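Local structure of adhesion and penetration protein autotransporter (Haemophilus influenzae, 3SYJ) at residues K303-N308 against N336-Y341; N765-D770 against Q784-K789; G6-Y11 against Y32-Q37. The protein promotes bacterial adherence to and invasion of host cells, self-associates so that bacteria aggregate, and is probably a serine protease. All blocks are in the same frame, centred on the assembly; numbering follows the deposited sequence.

Interaction 1. Residues K303-N308 against N336-Y341; sequences KITLAN and NGETLY
Glu338 holds the backbone of Thr305 at two points. Glu338 OE2 accepts the Thr305 N-H at 2.9 Å, using the anti lone pair that faces away from OE1. Glu338 N donates to Thr305 O at 3.1 Å, from well above the carbonyl plane. CG of Glu338 sits between the backbone N and the carbonyl carbon (chi1 60°), and the chain beyond is extended, which brings OE2 to Thr305 N. The Thr305 hydroxyl is also used: OG1 donates to Asn336 O at 2.9 Å, nearly along the C=O axis. Gly337 passes close by, with a CA-H...O contact from its CA to Thr305 O at 3.5 Å. A water links OE2 of Glu338 to Lys303 O. The contact lies near the start of the beta-helix. Strand 301-308 pairs antiparallel with 289-294, while 336-341 leads into strand 340-343 of a parallel sheet. Behind the polar bonds, Ile304 CG2 meets Leu340 CD2 at 3.9 Å, the two side chains crossing at about a right angle. Both also touch Ile292. Further out, Glu338 OE1 is bonded to Thr269 OG1 on strand 269-272, and Gly337 O accepts from Arg120 NH1.

Interaction 2. Residues N765-D770 against Q784-K789; sequences NVHLTD and QIQGDK
Leu768 N donates to Gln786 O at 2.7 Å, and Gln786 N donates to Val766 O at 2.8 Å. Val766 N reaches Gln784 O at 3.0 Å, and a weak bond of 3.4 Å runs from Asp788 N to Leu768 O. A side chain continues this row: Asn765 OD1 accepts from Gln784 N at 3.1 Å, the donor tilted 31° from the amide carbonyl plane. Asn746 OD1 accepts Asn765 N in the same way one coil earlier. Strands 766-768 and 785-787 are parallel strands on neighbouring coils of the right-handed beta-helix, 4.7 Å apart at closest approach of their axes. On one face, His767 and Gln786 lie side by side. The imidazole, with CG anti to the backbone N (chi1 176°), sends ND1 weakly to Gln786 O in the ring plane. Gln786 CG approaches His767 ND1 to 3.3 Å, obliquely to the ring. On the other face, Val766, Leu768 and Ile785 meet in the buried core. Leu768 CD1 touches Ile785 CG2 at 4.0 Å and leans over Gly787, which has no side chain. Phe774 touches all three apolar side chains from strand 773-777. Just past the strands, Thr769 CG2 lies alongside the Asp788 carboxylate.

Interaction 3. Residues G6-Y11 against Y32-Q37; sequences GIDYQY and YNKQGQ
Tyr11 OH lies at the edge of the Tyr32 ring, close to its plane, 3.9 Å from Tyr32 CD2. The two rings do not stack. At the edge of the Tyr11 ring, in its plane, are Asp8 O and a water, while Tyr32 O comes in obliquely. The Tyr11 hydroxyl is the polar link: Tyr32 N donates to Tyr11 OH at 3.1 Å, almost straight at 173°. The in-plane water joins Asp8 N to Tyr32 O, so Tyr32 is bonded through its N to the Tyr11 phenol and through its O, by way of the water, to Asp8 N.

A second direct bond runs from Lys34 N to Gly6 O at 2.9 Å. Gly6 O also takes a water that bridges to Gln35 OE1. The Lys34 chain is extended, and its methylenes pass over Gly6 O toward Asp8. Lys34 CE comes within 3.7 Å of Asp8 OD1, but Lys34 NZ is 5.0 Å from that oxygen. The ammonium instead makes a salt bridge with Glu609 and a hydrogen bond with Phe5 O, and Lys34 has a cation-pi contact with the Phe5 ring.

Residues 33-36 form a type I beta turn. Asn33 OD1 steadies it by accepting Gln37 N at 2.9 Å and, weakly, Gln35 N. This turn joins strands 29-32 and 38-42 in the peptidase S6 region. Ile7 and Asn33 both touch Val39 of strand 38-42. Residues 6-11 run into the first turn of helix 9-17; at its start Tyr9 N is bonded to Glu609 of helix 603-609.

How the interactions relate
Along the chain the order is interaction 3, interaction 1, interaction 2, each closing before the next opens. None touches another. Interaction 3 lies in the N-terminal protease region. Interactions 1 and 2 both belong to the long beta-helix, on opposite sides of the chain's centre, with centres 82 Å apart. Interaction 1 is near the start of the helix, where antiparallel strands join the first parallel coils. Interaction 2 is a parallel strand pair from neighbouring coils far along it. The centre of interaction 3 is 53 Å from that of interaction 1 and 60 Å from that of interaction 2. The passenger thus carries its protease beside an elongated solenoid.

Interaction 1. Residues K303-N308 against N336-Y341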
ATOM      1  N   LYS A 303     -58.810   6.879  56.126  1.00 33.83           N
ATOM      2  CA  LYS A 303     -59.476   5.622  55.778  1.00 29.39           C
ATOM      3  C   LYS A 303     -59.399   5.404  54.271  1.00 30.10           C
ATOM      4  O   LYS A 303     -59.598   6.339  53.503  1.00 35.13           O
ATOM      5  CB  LYS A 303     -60.946   5.646  56.211  1.00 32.23           C
ATOM      6  CG  LYS A 303     -61.195   5.513  57.711  1.00 41.83           C
ATOM      7  CD  LYS A 303     -60.602   4.222  58.296  1.00 50.75           C
ATOM      8  CE  LYS A 303     -61.145   2.945  57.629  1.00 53.33           C
ATOM      9  NZ  LYS A 303     -62.538   2.562  58.041  1.00 55.27           N
ATOM     10  N   ILE A 304     -59.121   4.178  53.842  1.00 27.47           N
ATOM     11  CA  ILE A 304     -59.128   3.858  52.416  1.00 26.26           C
ATOM     12  C   ILE A 304     -59.939   2.587  52.135  1.00 27.34           C
ATOM     13  O   ILE A 304     -60.176   1.786  53.038  1.00 26.39           O
ATOM     14  CB  ILE A 304     -57.705   3.691  51.867  1.00 20.30           C
ATOM     15  CG1 ILE A 304     -57.027   2.480  52.507  1.00 22.06           C
ATOM     16  CG2 ILE A 304     -56.900   4.950  52.106  1.00 27.33           C
ATOM     17  CD1 ILE A 304     -55.620   2.213  52.009  1.00 21.90           C
ATOM     18  N   THR A 305     -60.366   2.408  50.885  1.00 25.67           N
ATOM     19  CA  THR A 305     -61.126   1.213  50.508  1.00 28.45           C
ATOM     20  C   THR A 305     -60.297   0.286  49.636  1.00 25.21           C
ATOM     21  O   THR A 305     -59.545   0.742  48.776  1.00 20.50           O
ATOM     22  CB  THR A 305     -62.435   1.564  49.779  1.00 29.64           C
ATOM     23  OG1 THR A 305     -62.137   2.269  48.565  1.00 30.75           O
ATOM     24  CG2 THR A 305     -63.312   2.431  50.660  1.00 31.67           C
ATOM     25  N   LEU A 306     -60.435  -1.017  49.870  1.00 23.35           N
ATOM     26  CA  LEU A 306     -59.640  -2.020  49.169  1.00 25.00           C
ATOM     27  C   LEU A 306     -60.532  -3.099  48.571  1.00 25.37           C
ATOM     28  O   LEU A 306     -61.759  -2.987  48.591  1.00 27.92           O
ATOM     29  CB  LEU A 306     -58.634  -2.672  50.125  1.00 23.85           C
ATOM     30  CG  LEU A 306     -57.714  -1.758  50.933  1.00 21.09           C
ATOM     31  CD1 LEU A 306     -57.111  -2.520  52.101  1.00 26.98           C
ATOM     32  CD2 LEU A 306     -56.618  -1.178  50.061  1.00 18.97           C
ATOM     33  N   ALA A 307     -59.911  -4.148  48.045  1.00 22.68           N
ATOM     34  CA  ALA A 307     -60.664  -5.292  47.569  1.00 24.22           C
ATOM     35  C   ALA A 307     -61.510  -5.801  48.719  1.00 31.38           C
ATOM     36  O   ALA A 307     -60.992  -6.074  49.797  1.00 30.90           O
ATOM     37  CB  ALA A 307     -59.738  -6.377  47.084  1.00 22.01           C
ATOM     38  N   ASN A 308     -62.811  -5.921  48.484  1.00 31.67           N
ATOM     39  CA  ASN A 308     -63.724  -6.431  49.497  1.00 31.11           C
ATOM     40  C   ASN A 308     -64.125  -7.894  49.244  1.00 33.06           C
ATOM     41  O   ASN A 308     -64.923  -8.187  48.356  1.00 32.49           O
ATOM     42  CB  ASN A 308     -64.950  -5.527  49.597  1.00 28.52           C
ATOM     43  CG  ASN A 308     -65.870  -5.929  50.719  1.00 32.99           C
ATOM     44  OD1 ASN A 308     -65.748  -7.023  51.273  1.00 34.88           O
ATOM     45  ND2 ASN A 308     -66.802  -5.051  51.065  1.00 35.11           N
ATOM     46  N   ASN A 336     -64.104  -2.246  44.427  1.00 22.86           N
ATOM     47  CA  ASN A 336     -64.169  -1.581  45.727  1.00 26.89           C
ATOM     48  C   ASN A 336     -62.885  -0.824  46.056  1.00 22.65           C
ATOM     49  O   ASN A 336     -62.915   0.197  46.744  1.00 22.88           O
ATOM     50  CB  ASN A 336     -64.502  -2.575  46.848  1.00 24.84           C
ATOM     51  CG  ASN A 336     -64.982  -1.883  48.111  1.00 32.56           C
ATOM     52  OD1 ASN A 336     -64.301  -1.900  49.141  1.00 35.20           O
ATOM     53  ND2 ASN A 336     -66.149  -1.244  48.033  1.00 35.11           N
ATOM     54  N   GLY A 337     -61.763  -1.324  45.548  1.00 24.45           N
ATOM     55  CA  GLY A 337     -60.471  -0.704  45.783  1.00 24.55           C
ATOM     56  C   GLY A 337     -60.320   0.650  45.115  1.00 23.54           C
ATOM     57  O   GLY A 337     -60.663   0.821  43.948  1.00 22.61           O
ATOM     58  N   GLU A 338     -59.812   1.623  45.863  1.00 21.32           N
ATOM     59  CA  GLU A 338     -59.518   2.934  45.301  1.00 20.76           C
ATOM     60  C   GLU A 338     -58.038   3.054  44.925  1.00 22.68           C
ATOM     61  O   GLU A 338     -57.184   2.351  45.463  1.00 21.03           O
ATOM     62  CB  GLU A 338     -59.907   4.044  46.279  1.00 26.58           C
ATOM     63  CG  GLU A 338     -59.187   3.985  47.625  1.00 27.53           C
ATOM     64  CD  GLU A 338     -59.524   5.164  48.523  1.00 31.34           C
ATOM     65  OE1 GLU A 338     -59.183   6.307  48.155  1.00 32.95           O
ATOM     66  OE2 GLU A 338     -60.125   4.953  49.598  1.00 32.07           O
ATOM     67  N   THR A 339     -57.745   3.943  43.988  1.00 21.10           N
ATOM     68  CA  THR A 339     -56.371   4.197  43.581  1.00 23.40           C
ATOM     69  C   THR A 339     -55.759   5.266  44.489  1.00 22.36           C
ATOM     70  O   THR A 339     -56.438   6.201  44.901  1.00 24.45           O
ATOM     71  CB  THR A 339     -56.318   4.606  42.099  1.00 21.39           C
ATOM     72  OG1 THR A 339     -56.613   3.457  41.297  1.00 20.27           O
ATOM     73  CG2 THR A 339     -54.945   5.149  41.718  1.00 23.70           C
ATOM     74  N   LEU A 340     -54.483   5.111  44.826  1.00 18.44           N
ATOM     75  CA  LEU A 340     -53.845   6.027  45.764  1.00 19.76           C
ATOM     76  C   LEU A 340     -52.757   6.816  45.070  1.00 18.61           C
ATOM     77  O   LEU A 340     -52.100   6.308  44.165  1.00 19.50           O
ATOM     78  CB  LEU A 340     -53.244   5.265  46.939  1.00 17.91           C
ATOM     79  CG  LEU A 340     -54.206   4.418  47.765  1.00 20.85           C
ATOM     80  CD1 LEU A 340     -53.399   3.489  48.658  1.00 15.75           C
ATOM     81  CD2 LEU A 340     -55.160   5.283  48.583  1.00 16.17           C
ATOM     82  N   TYR A 341     -52.571   8.057  45.499  1.00 18.16           N
ATOM     83  CA  TYR A 341     -51.570   8.932  44.901  1.00 21.94           C
ATOM     84  C   TYR A 341     -50.642   9.467  45.982  1.00 22.94           C
ATOM     85  O   TYR A 341     -51.080  10.156  46.902  1.00 22.00           O
ATOM     86  CB  TYR A 341     -52.232  10.089  44.137  1.00 21.26           C
ATOM     87  CG  TYR A 341     -51.252  11.052  43.493  1.00 28.47           C
ATOM     88  CD1 TYR A 341     -50.618  10.736  42.296  1.00 34.23           C
ATOM     89  CD2 TYR A 341     -50.965  12.282  44.078  1.00 29.65           C
ATOM     90  CE1 TYR A 341     -49.716  11.616  41.705  1.00 38.50           C
ATOM     91  CE2 TYR A 341     -50.072  13.169  43.494  1.00 29.98           C
ATOM     92  CZ  TYR A 341     -49.447  12.831  42.311  1.00 43.13           C
ATOM     93  OH  TYR A 341     -48.557  13.714  41.730  1.00 51.65           O
TER
HETATM   94  O   HOH W   1     -61.576   6.503  50.884  1.00 34.65           O

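Interaction 2. Residues N765-D770 against Q784-K789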
ATOM      1  N   ASN A 765      -5.993  -7.864  -5.966  1.00 28.65           N
ATOM      2  CA  ASN A 765      -4.847  -8.705  -6.302  1.00 36.65           C
ATOM      3  C   ASN A 765      -4.773 -10.028  -5.545  1.00 33.08           C
ATOM      4  O   ASN A 765      -5.338 -10.178  -4.465  1.00 31.68           O
ATOM      5  CB  ASN A 765      -3.550  -7.918  -6.115  1.00 37.82           C
ATOM      6  CG  ASN A 765      -3.612  -6.548  -6.759  1.00 40.45           C
ATOM      7  OD1 ASN A 765      -3.993  -6.410  -7.927  1.00 36.80           O
ATOM      8  ND2 ASN A 765      -3.253  -5.520  -5.995  1.00 37.69           N
ATOM      9  N   VAL A 766      -4.060 -10.982  -6.132  1.00 30.96           N
ATOM     10  CA  VAL A 766      -3.888 -12.298  -5.540  1.00 32.85           C
ATOM     11  C   VAL A 766      -2.411 -12.579  -5.276  1.00 39.23           C
ATOM     12  O   VAL A 766      -1.547 -12.283  -6.101  1.00 40.57           O
ATOM     13  CB  VAL A 766      -4.460 -13.401  -6.447  1.00 32.19           C
ATOM     14  CG1 VAL A 766      -4.285 -14.764  -5.797  1.00 30.88           C
ATOM     15  CG2 VAL A 766      -5.930 -13.129  -6.751  1.00 28.65           C
ATOM     16  N   HIS A 767      -2.130 -13.157  -4.118  1.00 36.21           N
ATOM     17  CA  HIS A 767      -0.763 -13.420  -3.709  1.00 36.90           C
ATOM     18  C   HIS A 767      -0.716 -14.794  -3.038  1.00 41.12           C
ATOM     19  O   HIS A 767      -1.331 -15.002  -1.990  1.00 39.72           O
ATOM     20  CB  HIS A 767      -0.299 -12.295  -2.775  1.00 37.33           C
ATOM     21  CG  HIS A 767       1.068 -12.497  -2.195  1.00 53.07           C
ATOM     22  ND1 HIS A 767       2.024 -13.292  -2.788  1.00 54.81           N
ATOM     23  CD2 HIS A 767       1.647 -11.974  -1.087  1.00 54.59           C
ATOM     24  CE1 HIS A 767       3.128 -13.268  -2.061  1.00 55.12           C
ATOM     25  NE2 HIS A 767       2.926 -12.476  -1.023  1.00 57.07           N
ATOM     26  N   LEU A 768      -0.021 -15.740  -3.668  1.00 37.11           N
ATOM     27  CA  LEU A 768       0.101 -17.096  -3.136  1.00 37.13           C
ATOM     28  C   LEU A 768       1.526 -17.386  -2.701  1.00 43.68           C
ATOM     29  O   LEU A 768       2.475 -16.846  -3.265  1.00 46.95           O
ATOM     30  CB  LEU A 768      -0.280 -18.143  -4.182  1.00 37.76           C
ATOM     31  CG  LEU A 768      -1.476 -17.962  -5.103  1.00 34.20           C
ATOM     32  CD1 LEU A 768      -1.133 -17.012  -6.238  1.00 30.22           C
ATOM     33  CD2 LEU A 768      -1.896 -19.322  -5.635  1.00 31.82           C
ATOM     34  N   THR A 769       1.665 -18.255  -1.703  1.00 41.82           N
ATOM     35  CA  THR A 769       2.962 -18.785  -1.303  1.00 42.34           C
ATOM     36  C   THR A 769       2.774 -20.241  -0.919  1.00 41.79           C
ATOM     37  O   THR A 769       1.653 -20.748  -0.941  1.00 42.57           O
ATOM     38  CB  THR A 769       3.551 -18.037  -0.102  1.00 39.39           C
ATOM     39  OG1 THR A 769       2.762 -18.313   1.060  1.00 46.41           O
ATOM     40  CG2 THR A 769       3.571 -16.536  -0.354  1.00 48.65           C
ATOM     41  N   ASP A 770       3.869 -20.912  -0.578  1.00 40.47           N
ATOM     42  CA  ASP A 770       3.805 -22.298  -0.131  1.00 37.42           C
ATOM     43  C   ASP A 770       3.153 -23.195  -1.183  1.00 40.84           C
ATOM     44  O   ASP A 770       3.615 -23.253  -2.320  1.00 46.39           O
ATOM     45  CB  ASP A 770       3.076 -22.387   1.213  1.00 42.21           C
ATOM     46  CG  ASP A 770       3.529 -21.310   2.192  1.00 45.70           C
ATOM     47  OD1 ASP A 770       4.717 -20.925   2.146  1.00 48.06           O
ATOM     48  OD2 ASP A 770       2.704 -20.841   3.005  1.00 46.38           O
ATOM     49  N   GLN A 784      -3.382  -7.960 -10.523  1.00 36.44           N
ATOM     50  CA  GLN A 784      -2.089  -8.616 -10.343  1.00 41.87           C
ATOM     51  C   GLN A 784      -2.215  -9.993  -9.692  1.00 40.22           C
ATOM     52  O   GLN A 784      -3.010 -10.181  -8.773  1.00 39.90           O
ATOM     53  CB  GLN A 784      -1.144  -7.716  -9.524  1.00 36.87           C
ATOM     54  CG  GLN A 784      -0.708  -6.434 -10.251  1.00 52.07           C
ATOM     55  CD  GLN A 784       0.003  -5.416  -9.349  1.00 62.14           C
ATOM     56  OE1 GLN A 784       0.637  -5.775  -8.353  1.00 57.57           O
ATOM     57  NE2 GLN A 784      -0.105  -4.135  -9.705  1.00 54.32           N
ATOM     58  N   ILE A 785      -1.440 -10.957 -10.184  1.00 40.68           N
ATOM     59  CA  ILE A 785      -1.290 -12.235  -9.486  1.00 38.46           C
ATOM     60  C   ILE A 785       0.182 -12.541  -9.216  1.00 39.41           C
ATOM     61  O   ILE A 785       1.002 -12.547 -10.131  1.00 41.69           O
ATOM     62  CB  ILE A 785      -1.902 -13.417 -10.255  1.00 34.79           C
ATOM     63  CG1 ILE A 785      -3.344 -13.117 -10.655  1.00 36.36           C
ATOM     64  CG2 ILE A 785      -1.854 -14.673  -9.399  1.00 31.88           C
ATOM     65  CD1 ILE A 785      -4.007 -14.255 -11.390  1.00 34.02           C
ATOM     66  N   GLN A 786       0.504 -12.801  -7.956  1.00 36.89           N
ATOM     67  CA  GLN A 786       1.872 -13.101  -7.550  1.00 41.97           C
ATOM     68  C   GLN A 786       1.925 -14.463  -6.871  1.00 41.85           C
ATOM     69  O   GLN A 786       1.255 -14.693  -5.864  1.00 44.73           O
ATOM     70  CB  GLN A 786       2.391 -12.011  -6.604  1.00 44.75           C
ATOM     71  CG  GLN A 786       3.463 -12.466  -5.618  1.00 47.91           C
ATOM     72  CD  GLN A 786       4.835 -12.588  -6.249  1.00 53.27           C
ATOM     73  OE1 GLN A 786       5.203 -11.800  -7.125  1.00 55.09           O
ATOM     74  NE2 GLN A 786       5.607 -13.578  -5.802  1.00 52.15           N
ATOM     75  N   GLY A 787       2.714 -15.372  -7.429  1.00 40.74           N
ATOM     76  CA  GLY A 787       2.839 -16.703  -6.869  1.00 42.34           C
ATOM     77  C   GLY A 787       4.273 -17.189  -6.867  1.00 43.95           C
ATOM     78  O   GLY A 787       4.954 -17.132  -7.885  1.00 45.07           O
ATOM     79  N   ASP A 788       4.740 -17.667  -5.721  1.00 48.04           N
ATOM     80  CA  ASP A 788       6.098 -18.184  -5.649  1.00 48.18           C
ATOM     81  C   ASP A 788       6.152 -19.670  -5.330  1.00 47.60           C
ATOM     82  O   ASP A 788       5.137 -20.367  -5.364  1.00 45.87           O
ATOM     83  CB  ASP A 788       6.971 -17.365  -4.692  1.00 49.07           C
ATOM     84  CG  ASP A 788       6.324 -17.153  -3.339  1.00 59.80           C
ATOM     85  OD1 ASP A 788       6.123 -18.157  -2.616  1.00 60.11           O
ATOM     86  OD2 ASP A 788       6.037 -15.980  -2.995  1.00 58.70           O
ATOM     87  N   LYS A 789       7.354 -20.133  -5.014  1.00 47.59           N
ATOM     88  CA  LYS A 789       7.685 -21.552  -4.999  1.00 47.50           C
ATOM     89  C   LYS A 789       6.619 -22.446  -4.384  1.00 38.85           C
ATOM     90  O   LYS A 789       6.240 -22.272  -3.229  1.00 41.62           O
ATOM     91  CB  LYS A 789       9.041 -21.763  -4.314  1.00 63.38           C
ATOM     92  CG  LYS A 789      10.178 -20.977  -4.964  1.00 60.39           C
ATOM     93  CD  LYS A 789      11.507 -21.205  -4.259  1.00 70.95           C
ATOM     94  CE  LYS A 789      12.664 -20.705  -5.108  1.00 78.44           C
ATOM     95  NZ  LYS A 789      12.424 -19.314  -5.583  1.00 81.45           N
TER

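Interaction 3. Residues G6-Y11 against Y32-Q37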
ATOM      1  N   GLY A   6     -63.737  -2.917  -5.272  1.00 16.69           N
ATOM      2  CA  GLY A   6     -62.886  -2.376  -6.320  1.00 16.72           C
ATOM      3  C   GLY A   6     -61.455  -2.108  -5.874  1.00 18.86           C
ATOM      4  O   GLY A   6     -60.588  -1.781  -6.691  1.00 15.71           O
ATOM      5  N   ILE A   7     -61.215  -2.241  -4.571  1.00 18.80           N
ATOM      6  CA  ILE A   7     -59.886  -2.067  -3.988  1.00 16.03           C
ATOM      7  C   ILE A   7     -59.521  -3.326  -3.196  1.00 19.98           C
ATOM      8  O   ILE A   7     -60.379  -3.898  -2.515  1.00 20.01           O
ATOM      9  CB  ILE A   7     -59.854  -0.831  -3.071  1.00 19.39           C
ATOM     10  CG1 ILE A   7     -59.925   0.448  -3.904  1.00 15.29           C
ATOM     11  CG2 ILE A   7     -58.608  -0.821  -2.189  1.00 15.40           C
ATOM     12  CD1 ILE A   7     -60.256   1.675  -3.094  1.00 12.99           C
ATOM     13  N   ASP A   8     -58.265  -3.768  -3.309  1.00 18.56           N
ATOM     14  CA  ASP A   8     -57.792  -4.954  -2.588  1.00 15.51           C
ATOM     15  C   ASP A   8     -58.231  -4.909  -1.140  1.00 16.09           C
ATOM     16  O   ASP A   8     -58.046  -3.900  -0.461  1.00 13.12           O
ATOM     17  CB  ASP A   8     -56.270  -5.047  -2.613  1.00 15.10           C
ATOM     18  CG  ASP A   8     -55.733  -5.463  -3.958  1.00 18.30           C
ATOM     19  OD1 ASP A   8     -56.495  -6.042  -4.758  1.00 21.45           O
ATOM     20  OD2 ASP A   8     -54.541  -5.215  -4.215  1.00 17.12           O
ATOM     21  N   TYR A   9     -58.811  -6.006  -0.671  1.00 16.97           N
ATOM     22  CA  TYR A   9     -59.245  -6.109   0.716  1.00 15.61           C
ATOM     23  C   TYR A   9     -58.049  -5.922   1.636  1.00 14.43           C
ATOM     24  O   TYR A   9     -58.193  -5.426   2.749  1.00 15.44           O
ATOM     25  CB  TYR A   9     -59.884  -7.473   0.971  1.00 13.36           C
ATOM     26  CG  TYR A   9     -60.850  -7.515   2.136  1.00 12.38           C
ATOM     27  CD1 TYR A   9     -61.836  -6.549   2.291  1.00 13.19           C
ATOM     28  CD2 TYR A   9     -60.799  -8.545   3.059  1.00 15.31           C
ATOM     29  CE1 TYR A   9     -62.739  -6.604   3.354  1.00 13.21           C
ATOM     30  CE2 TYR A   9     -61.690  -8.608   4.119  1.00 11.36           C
ATOM     31  CZ  TYR A   9     -62.652  -7.643   4.263  1.00  9.52           C
ATOM     32  OH  TYR A   9     -63.519  -7.727   5.323  1.00  9.64           O
ATOM     33  N   GLN A  10     -56.864  -6.306   1.161  1.00 16.11           N
ATOM     34  CA  GLN A  10     -55.657  -6.216   1.979  1.00 14.16           C
ATOM     35  C   GLN A  10     -55.428  -4.820   2.559  1.00 16.42           C
ATOM     36  O   GLN A  10     -54.963  -4.692   3.694  1.00 14.16           O
ATOM     37  CB  GLN A  10     -54.423  -6.681   1.210  1.00 13.47           C
ATOM     38  CG  GLN A  10     -53.247  -7.017   2.121  1.00 16.56           C
ATOM     39  CD  GLN A  10     -53.520  -8.226   3.019  1.00 15.30           C
ATOM     40  OE1 GLN A  10     -54.076  -9.231   2.575  1.00 13.36           O
ATOM     41  NE2 GLN A  10     -53.116  -8.132   4.285  1.00 13.46           N
ATOM     42  N   TYR A  11     -55.757  -3.780   1.794  1.00 14.20           N
ATOM     43  CA  TYR A  11     -55.587  -2.409   2.285  1.00 16.79           C
ATOM     44  C   TYR A  11     -56.313  -2.211   3.606  1.00 14.39           C
ATOM     45  O   TYR A  11     -55.761  -1.698   4.567  1.00 15.09           O
ATOM     46  CB  TYR A  11     -56.123  -1.391   1.278  1.00 14.52           C
ATOM     47  CG  TYR A  11     -55.189  -1.076   0.139  1.00 16.99           C
ATOM     48  CD1 TYR A  11     -54.093  -0.236   0.323  1.00 18.26           C
ATOM     49  CD2 TYR A  11     -55.418  -1.592  -1.131  1.00 15.71           C
ATOM     50  CE1 TYR A  11     -53.241   0.063  -0.734  1.00 18.13           C
ATOM     51  CE2 TYR A  11     -54.581  -1.300  -2.186  1.00 16.09           C
ATOM     52  CZ  TYR A  11     -53.499  -0.476  -1.987  1.00 19.17           C
ATOM     53  OH  TYR A  11     -52.678  -0.197  -3.049  1.00 19.31           O
ATOM     54  N   TYR A  32     -53.956   2.088  -4.708  1.00 19.23           N
ATOM     55  CA  TYR A  32     -54.359   1.798  -6.083  1.00 18.79           C
ATOM     56  C   TYR A  32     -55.581   0.889  -6.098  1.00 18.82           C
ATOM     57  O   TYR A  32     -55.762   0.091  -5.185  1.00 17.51           O
ATOM     58  CB  TYR A  32     -53.206   1.143  -6.851  1.00 19.77           C
ATOM     59  CG  TYR A  32     -51.956   1.988  -6.883  1.00 20.97           C
ATOM     60  CD1 TYR A  32     -51.766   2.947  -7.871  1.00 20.07           C
ATOM     61  CD2 TYR A  32     -50.974   1.844  -5.911  1.00 24.31           C
ATOM     62  CE1 TYR A  32     -50.630   3.735  -7.894  1.00 24.68           C
ATOM     63  CE2 TYR A  32     -49.835   2.623  -5.926  1.00 23.08           C
ATOM     64  CZ  TYR A  32     -49.666   3.566  -6.917  1.00 26.56           C
ATOM     65  OH  TYR A  32     -48.530   4.340  -6.931  1.00 30.61           O
ATOM     66  N   ASN A  33     -56.428   1.017  -7.118  1.00 20.06           N
ATOM     67  CA  ASN A  33     -57.550   0.096  -7.271  1.00 17.01           C
ATOM     68  C   ASN A  33     -57.133  -1.191  -7.982  1.00 19.74           C
ATOM     69  O   ASN A  33     -55.962  -1.375  -8.324  1.00 18.25           O
ATOM     70  CB  ASN A  33     -58.752   0.755  -7.956  1.00 16.85           C
ATOM     71  CG  ASN A  33     -58.457   1.211  -9.388  1.00 18.56           C
ATOM     72  OD1 ASN A  33     -57.547   0.713 -10.053  1.00 17.55           O
ATOM     73  ND2 ASN A  33     -59.239   2.169  -9.862  1.00 13.98           N
ATOM     74  N   LYS A  34     -58.086  -2.093  -8.192  1.00 19.06           N
ATOM     75  CA  LYS A  34     -57.749  -3.376  -8.785  1.00 18.70           C
ATOM     76  C   LYS A  34     -57.315  -3.220 -10.240  1.00 20.81           C
ATOM     77  O   LYS A  34     -56.728  -4.131 -10.820  1.00 17.02           O
ATOM     78  CB  LYS A  34     -58.898  -4.376  -8.622  1.00 18.29           C
ATOM     79  CG  LYS A  34     -59.106  -4.773  -7.161  1.00 22.08           C
ATOM     80  CD  LYS A  34     -60.108  -5.901  -6.979  1.00 19.45           C
ATOM     81  CE  LYS A  34     -60.114  -6.370  -5.526  1.00 18.22           C
ATOM     82  NZ  LYS A  34     -61.326  -7.152  -5.150  1.00 18.63           N
ATOM     83  N   GLN A  35     -57.578  -2.050 -10.816  1.00 17.23           N
ATOM     84  CA  GLN A  35     -57.128  -1.760 -12.176  1.00 22.77           C
ATOM     85  C   GLN A  35     -55.771  -1.084 -12.163  1.00 23.90           C
ATOM     86  O   GLN A  35     -55.306  -0.589 -13.190  1.00 27.27           O
ATOM     87  CB  GLN A  35     -58.138  -0.885 -12.925  1.00 20.36           C
ATOM     88  CG  GLN A  35     -59.392  -1.613 -13.358  1.00 15.01           C
ATOM     89  CD  GLN A  35     -60.303  -1.972 -12.200  1.00 20.88           C
ATOM     90  OE1 GLN A  35     -60.712  -1.105 -11.428  1.00 18.55           O
ATOM     91  NE2 GLN A  35     -60.644  -3.259 -12.088  1.00 18.24           N
ATOM     92  N   GLY A  36     -55.146  -1.052 -10.991  1.00 19.99           N
ATOM     93  CA  GLY A  36     -53.799  -0.534 -10.861  1.00 18.19           C
ATOM     94  C   GLY A  36     -53.753   0.966 -11.023  1.00 19.21           C
ATOM     95  O   GLY A  36     -52.719   1.537 -11.355  1.00 25.29           O
ATOM     96  N   GLN A  37     -54.881   1.616 -10.777  1.00 22.54           N
ATOM     97  CA  GLN A  37     -54.951   3.061 -10.913  1.00 23.50           C
ATOM     98  C   GLN A  37     -55.006   3.742  -9.546  1.00 27.99           C
ATOM     99  O   GLN A  37     -55.679   3.270  -8.626  1.00 23.82           O
ATOM    100  CB  GLN A  37     -56.166   3.451 -11.751  1.00 25.51           C
ATOM    101  CG  GLN A  37     -56.122   2.941 -13.177  1.00 23.51           C
ATOM    102  CD  GLN A  37     -57.494   2.944 -13.794  1.00 29.02           C
ATOM    103  OE1 GLN A  37     -58.492   2.788 -13.093  1.00 25.79           O
ATOM    104  NE2 GLN A  37     -57.563   3.135 -15.108  1.00 31.52           N
TER
HETATM  105  O   HOH W   2     -62.025  -0.762  -9.120  1.00 16.31           O
HETATM  106  O   HOH W   3     -61.660  -6.257  -2.211  1.00 17.21           O
HETATM  107  O   HOH W   4     -56.413  -2.591  -5.152  1.00 15.72           O